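Local coordinates for BH2602 protein (Bacillus halodurans, PDB 3NWZ) that binds coenzyme A and, as a member of the hot-dog thioesterase superfamily, probably hydrolyses acyl-CoA thioesters, at residues S56-R59 with R63-V66; Q96-Q101 with Q138-E143. One frame throughout, in Å; residues are numbered along the deposited sequence.

Contact 1. Residues S56-R59 with R63-V66; sequences SQER and RFEV
Phe64 lays one face of its ring against the backbone of residues 57-58: the carbonyl carbon C of Gln57 stands 4.1 Å above the centre of the Phe64 ring, and N of Glu58 sits over the same face nearer the rim. This is the antiparallel hairpin of strands 55-58 and 64-69 at one margin of the hot-dog sheet. A large aromatic suits the place, since Phe64 also packs on Gln96 and Met97 of helix 83-100. CB of Glu58 lies 4.1 Å from CE2 of Phe64, while the carboxylate of Glu58 reaches Arg100 in a salt bridge.

On the sheet face bearing Gln57 and Glu65 the chemistry is polar. The guanidinium planes of Arg59 and Arg63 are 66° apart, with NH1 of Arg63 at the edge of the Arg59 group, in its plane, 3.8 Å from Arg59 NH2. Asp61 in the turn probably eases the closeness of these like charges, with a salt bridge to Arg59 and a long, weak ion pair to Arg63. CG and CD of Arg59 pass beside OE1 of Glu65, and the bend at chi3 (-55°) then swings the guanidinium toward the Arg63 side chain; NH1 of Arg59 stays 4.1 Å from Glu65 OE1, beyond a salt bridge, and Glu65 is bound instead by Arg67. Putting an alanine at Arg59 would probably leave Asp61 without its salt-bridge mate and strip the methylene cover from OE1 of Glu65.

Gln57 and Glu65 exchange two backbone hydrogen bonds. Near the turn, Arg59 N donates to Arg63 O over 3.2 Å, nearly straight at 174°.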
loop_
_atom_site.group_PDB
_atom_site.type_symbol
_atom_site.label_atom_id
_atom_site.label_comp_id
_atom_site.label_asym_id
_atom_site.label_seq_id
_atom_site.Cartn_x
_atom_site.Cartn_y
_atom_site.Cartn_z
ATOM N N SER A 56 16.377 -15.978 -11.421
ATOM C CA SER A 56 16.381 -14.542 -11.599
ATOM C C SER A 56 17.363 -13.969 -12.597
ATOM O O SER A 56 18.488 -14.462 -12.755
ATOM C CB SER A 56 16.571 -13.856 -10.239
ATOM O OG SER A 56 17.665 -14.412 -9.541
ATOM N N GLN A 57 16.924 -12.903 -13.272
ATOM C CA GLN A 57 17.763 -12.254 -14.281
ATOM C C GLN A 57 17.260 -10.932 -14.797
ATOM O O GLN A 57 16.063 -10.669 -14.850
ATOM C CB GLN A 57 18.006 -13.185 -15.478
ATOM C CG GLN A 57 16.841 -14.084 -15.808
ATOM C CD GLN A 57 17.104 -14.992 -16.991
ATOM O OE1 GLN A 57 18.118 -15.691 -17.056
ATOM N NE2 GLN A 57 16.171 -14.998 -17.930
ATOM N N GLU A 58 18.212 -10.103 -15.195
ATOM C CA GLU A 58 17.925 -8.786 -15.726
ATOM C C GLU A 58 17.489 -8.935 -17.173
ATOM O O GLU A 58 17.950 -9.835 -17.873
ATOM C CB GLU A 58 19.184 -7.935 -15.630
ATOM C CG GLU A 58 19.037 -6.523 -16.104
ATOM C CD GLU A 58 20.188 -5.669 -15.626
ATOM O OE1 GLU A 58 20.313 -5.497 -14.394
ATOM O OE2 GLU A 58 20.968 -5.178 -16.472
ATOM N N ARG A 59 16.584 -8.070 -17.613
ATOM C CA ARG A 59 16.117 -8.125 -18.984
ATOM C C ARG A 59 16.938 -7.184 -19.876
ATOM O O ARG A 59 17.756 -6.407 -19.384
ATOM C CB ARG A 59 14.644 -7.746 -19.055
ATOM C CG ARG A 59 13.725 -8.674 -18.278
ATOM C CD ARG A 59 12.310 -8.666 -18.856
ATOM N NE ARG A 59 11.747 -7.323 -18.932
ATOM C CZ ARG A 59 10.500 -7.061 -19.305
ATOM N NH1 ARG A 59 9.690 -8.057 -19.641
ATOM N NH2 ARG A 59 10.060 -5.809 -19.327
ATOM N N ARG A 63 14.445 -3.347 -16.428
ATOM C CA ARG A 63 13.691 -4.184 -15.491
ATOM C C ARG A 63 14.334 -5.491 -14.986
ATOM O O ARG A 63 15.297 -6.003 -15.558
ATOM C CB ARG A 63 12.329 -4.515 -16.093
ATOM C CG ARG A 63 11.500 -3.309 -16.480
ATOM C CD ARG A 63 10.175 -3.774 -17.059
ATOM N NE ARG A 63 9.357 -2.665 -17.525
ATOM C CZ ARG A 63 9.682 -1.866 -18.533
ATOM N NH1 ARG A 63 10.816 -2.049 -19.193
ATOM N NH2 ARG A 63 8.870 -0.882 -18.884
ATOM N N PHE A 64 13.775 -6.033 -13.905
ATOM C CA PHE A 64 14.291 -7.265 -13.327
ATOM C C PHE A 64 13.247 -8.403 -13.255
ATOM O O PHE A 64 12.070 -8.203 -12.922
ATOM C CB PHE A 64 14.883 -6.961 -11.952
ATOM C CG PHE A 64 16.027 -7.849 -11.589
ATOM C CD1 PHE A 64 15.808 -9.049 -10.911
ATOM C CD2 PHE A 64 17.314 -7.515 -11.959
ATOM C CE1 PHE A 64 16.865 -9.898 -10.609
ATOM C CE2 PHE A 64 18.376 -8.363 -11.661
ATOM C CZ PHE A 64 18.147 -9.553 -10.986
ATOM N N GLU A 65 13.699 -9.618 -13.530
ATOM C CA GLU A 65 12.789 -10.739 -13.582
ATOM C C GLU A 65 13.096 -11.923 -12.657
ATOM O O GLU A 65 14.240 -12.379 -12.532
ATOM C CB GLU A 65 12.732 -11.189 -15.043
ATOM C CG GLU A 65 11.656 -12.171 -15.432
ATOM C CD GLU A 65 11.574 -12.308 -16.950
ATOM O OE1 GLU A 65 11.182 -11.322 -17.616
ATOM O OE2 GLU A 65 11.917 -13.389 -17.482
ATOM N N VAL A 66 12.040 -12.407 -12.009
ATOM C CA VAL A 66 12.127 -13.551 -11.115
ATOM C C VAL A 66 10.957 -14.473 -11.406
ATOM O O VAL A 66 9.801 -14.075 -11.243
ATOM C CB VAL A 66 11.999 -13.177 -9.614
ATOM C CG1 VAL A 66 12.176 -14.428 -8.787
ATOM C CG2 VAL A 66 13.006 -12.144 -9.207
#

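Contact 2. Residues Q96-Q101 with Q138-E143; sequences QMVNRQ and QRIVVE
Val98 and Ile140 meet tip to tip where the last turn of helix 83-100 lies against strand 139-147, the packing of a helix on an antiparallel sheet that defines the hot-dog fold. CG2 of Ile140 is a knob at the fork of Val98, about 4.1 Å from each of the valine methyls CG1 and CG2. CD1 of Ile140 stands in front of CG1 of Val98, methyl against methyl. In return, CG2 of Val98 fills the dip between Ile140 and Val142, lying 4.3 Å from CG1 of Val142. Branched residues suit both partners because each offers two methyls and a notch; Phe161 of strand 153-163 packs on Val98 and Val142.

Met97, a selenomethionine in this crystal, has CG anti to its backbone N (chi1 177°), which sets CG beside Val142; the flexible chain then folds away to pack on Phe64 and Ile132. The strand's other side serves the assembly: Val141 packs on His116 of the second subunit, and Arg139, which with Gln138 belongs to the coenzyme A site, forms a salt bridge with Glu112 of the third. Back on the helix side, CG of Met97 touches CG2 of Val142 at 4.3 Å.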
loop_
_atom_site.group_PDB
_atom_site.type_symbol
_atom_site.label_atom_id
_atom_site.label_comp_id
_atom_site.label_asym_id
_atom_site.label_seq_id
_atom_site.Cartn_x
_atom_site.Cartn_y
_atom_site.Cartn_z
ATOM N N GLN A 96 16.289 -7.534 -5.746
ATOM C CA GLN A 96 17.412 -7.743 -6.629
ATOM C C GLN A 96 17.559 -6.565 -7.587
ATOM O O GLN A 96 18.682 -6.160 -7.892
ATOM C CB GLN A 96 17.259 -9.074 -7.355
ATOM C CG GLN A 96 17.300 -10.265 -6.384
ATOM C CD GLN A 96 17.677 -11.575 -7.055
ATOM O OE1 GLN A 96 17.154 -11.921 -8.106
ATOM N NE2 GLN A 96 18.582 -12.309 -6.438
HETATM N N MSE A 97 16.427 -6.011 -8.035
HETATM C CA MSE A 97 16.412 -4.825 -8.900
HETATM C C MSE A 97 17.194 -3.718 -8.175
HETATM O O MSE A 97 18.252 -3.281 -8.628
HETATM C CB MSE A 97 14.966 -4.357 -9.129
HETATM C CG MSE A 97 14.793 -3.062 -9.968
HETATM SE SE MSE A 97 15.111 -3.252 -11.891
HETATM C CE MSE A 97 17.056 -3.077 -11.905
ATOM N N VAL A 98 16.675 -3.281 -7.027
ATOM C CA VAL A 98 17.344 -2.245 -6.233
ATOM C C VAL A 98 18.841 -2.517 -6.049
ATOM O O VAL A 98 19.694 -1.664 -6.322
ATOM C CB VAL A 98 16.736 -2.123 -4.814
ATOM C CG1 VAL A 98 17.387 -0.959 -4.066
ATOM C CG2 VAL A 98 15.250 -1.911 -4.896
ATOM N N ASN A 99 19.163 -3.716 -5.588
ATOM C CA ASN A 99 20.548 -4.051 -5.321
ATOM C C ASN A 99 21.493 -4.086 -6.518
ATOM O O ASN A 99 22.702 -3.932 -6.363
ATOM C CB ASN A 99 20.590 -5.349 -4.521
ATOM C CG ASN A 99 20.127 -5.140 -3.092
ATOM O OD1 ASN A 99 20.754 -4.405 -2.337
ATOM N ND2 ASN A 99 19.014 -5.767 -2.718
ATOM N N ARG A 100 20.954 -4.262 -7.713
ATOM C CA ARG A 100 21.805 -4.272 -8.885
ATOM C C ARG A 100 22.172 -2.849 -9.320
ATOM O O ARG A 100 23.174 -2.637 -10.011
ATOM C CB ARG A 100 21.124 -5.031 -10.014
ATOM C CG ARG A 100 21.598 -6.482 -10.108
ATOM C CD ARG A 100 22.018 -6.839 -11.528
ATOM N NE ARG A 100 22.990 -5.902 -12.107
ATOM C CZ ARG A 100 22.691 -4.702 -12.614
ATOM N NH1 ARG A 100 21.435 -4.270 -12.622
ATOM N NH2 ARG A 100 23.651 -3.933 -13.123
ATOM N N GLN A 101 21.371 -1.877 -8.878
ATOM C CA GLN A 101 21.580 -0.471 -9.202
ATOM C C GLN A 101 22.285 0.267 -8.072
ATOM O O GLN A 101 22.268 1.504 -8.026
ATOM C CB GLN A 101 20.235 0.204 -9.472
ATOM C CG GLN A 101 19.584 -0.243 -10.764
ATOM C CD GLN A 101 20.345 0.249 -11.964
ATOM O OE1 GLN A 101 20.361 1.445 -12.238
ATOM N NE2 GLN A 101 20.999 -0.665 -12.680
ATOM N N GLN A 138 18.533 8.239 -0.457
ATOM C CA GLN A 138 17.830 8.016 0.797
ATOM C C GLN A 138 17.027 6.693 0.748
ATOM O O GLN A 138 17.218 5.770 1.553
ATOM C CB GLN A 138 16.877 9.198 1.003
ATOM C CG GLN A 138 15.887 9.348 -0.170
ATOM C CD GLN A 138 15.837 10.734 -0.788
ATOM O OE1 GLN A 138 16.835 11.258 -1.303
ATOM N NE2 GLN A 138 14.661 11.332 -0.750
ATOM N N ARG A 139 16.128 6.618 -0.222
ATOM C CA ARG A 139 15.274 5.460 -0.392
ATOM C C ARG A 139 15.095 5.244 -1.880
ATOM O O ARG A 139 15.235 6.189 -2.674
ATOM C CB ARG A 139 13.911 5.725 0.249
ATOM C CG ARG A 139 12.925 6.468 -0.649
ATOM C CD ARG A 139 11.575 6.571 0.041
ATOM N NE ARG A 139 10.451 6.790 -0.868
ATOM C CZ ARG A 139 10.012 7.983 -1.248
ATOM N NH1 ARG A 139 10.599 9.086 -0.810
ATOM N NH2 ARG A 139 8.965 8.070 -2.053
ATOM N N ILE A 140 14.781 4.006 -2.255
ATOM C CA ILE A 140 14.572 3.676 -3.657
ATOM C C ILE A 140 13.183 3.130 -3.845
ATOM O O ILE A 140 12.829 2.113 -3.272
ATOM C CB ILE A 140 15.594 2.633 -4.179
ATOM C CG1 ILE A 140 16.974 3.272 -4.341
ATOM C CG2 ILE A 140 15.142 2.092 -5.525
ATOM C CD1 ILE A 140 18.039 2.298 -4.757
ATOM N N VAL A 141 12.399 3.838 -4.654
ATOM C CA VAL A 141 11.037 3.460 -4.956
ATOM C C VAL A 141 11.074 2.633 -6.234
ATOM O O VAL A 141 11.656 3.053 -7.238
ATOM C CB VAL A 141 10.190 4.713 -5.149
ATOM C CG1 VAL A 141 8.763 4.343 -5.556
ATOM C CG2 VAL A 141 10.205 5.527 -3.850
ATOM N N VAL A 142 10.465 1.451 -6.173
ATOM C CA VAL A 142 10.427 0.527 -7.288
ATOM C C VAL A 142 8.988 0.061 -7.471
ATOM O O VAL A 142 8.159 0.260 -6.593
ATOM C CB VAL A 142 11.353 -0.696 -7.027
ATOM C CG1 VAL A 142 11.043 -1.302 -5.662
ATOM C CG2 VAL A 142 11.161 -1.757 -8.116
ATOM N N GLU A 143 8.697 -0.552 -8.617
ATOM C CA GLU A 143 7.355 -1.022 -8.919
ATOM C C GLU A 143 7.449 -2.350 -9.640
ATOM O O GLU A 143 8.436 -2.613 -10.317
ATOM C CB GLU A 143 6.640 -0.013 -9.819
ATOM C CG GLU A 143 7.055 -0.106 -11.301
ATOM C CD GLU A 143 6.409 0.961 -12.159
ATOM O OE1 GLU A 143 5.158 0.993 -12.243
ATOM O OE2 GLU A 143 7.158 1.770 -12.746
#

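Overall arrangement
Contact 1 is a partly buried hairpin at the sheet's margin, contact 2 a wholly buried helix-to-sheet packing nearer its middle. Backbone hydrogen bonds and surface charges dominate the first; the second rests on aliphatic side chains alone. Helix 83-100 joins them, and besides its packing on the hairpin it offers OE1 of Gln96, from contact 2, to a weak hydrogen bond with OG of Ser56 from contact 1. Strands 64-69 and 139-147 belong to the same sheet, with strand 125-135 between them, so the helix rests on both. Of the two, contact 2 alone has neighbouring subunits within reach and carries residues of the coenzyme A site.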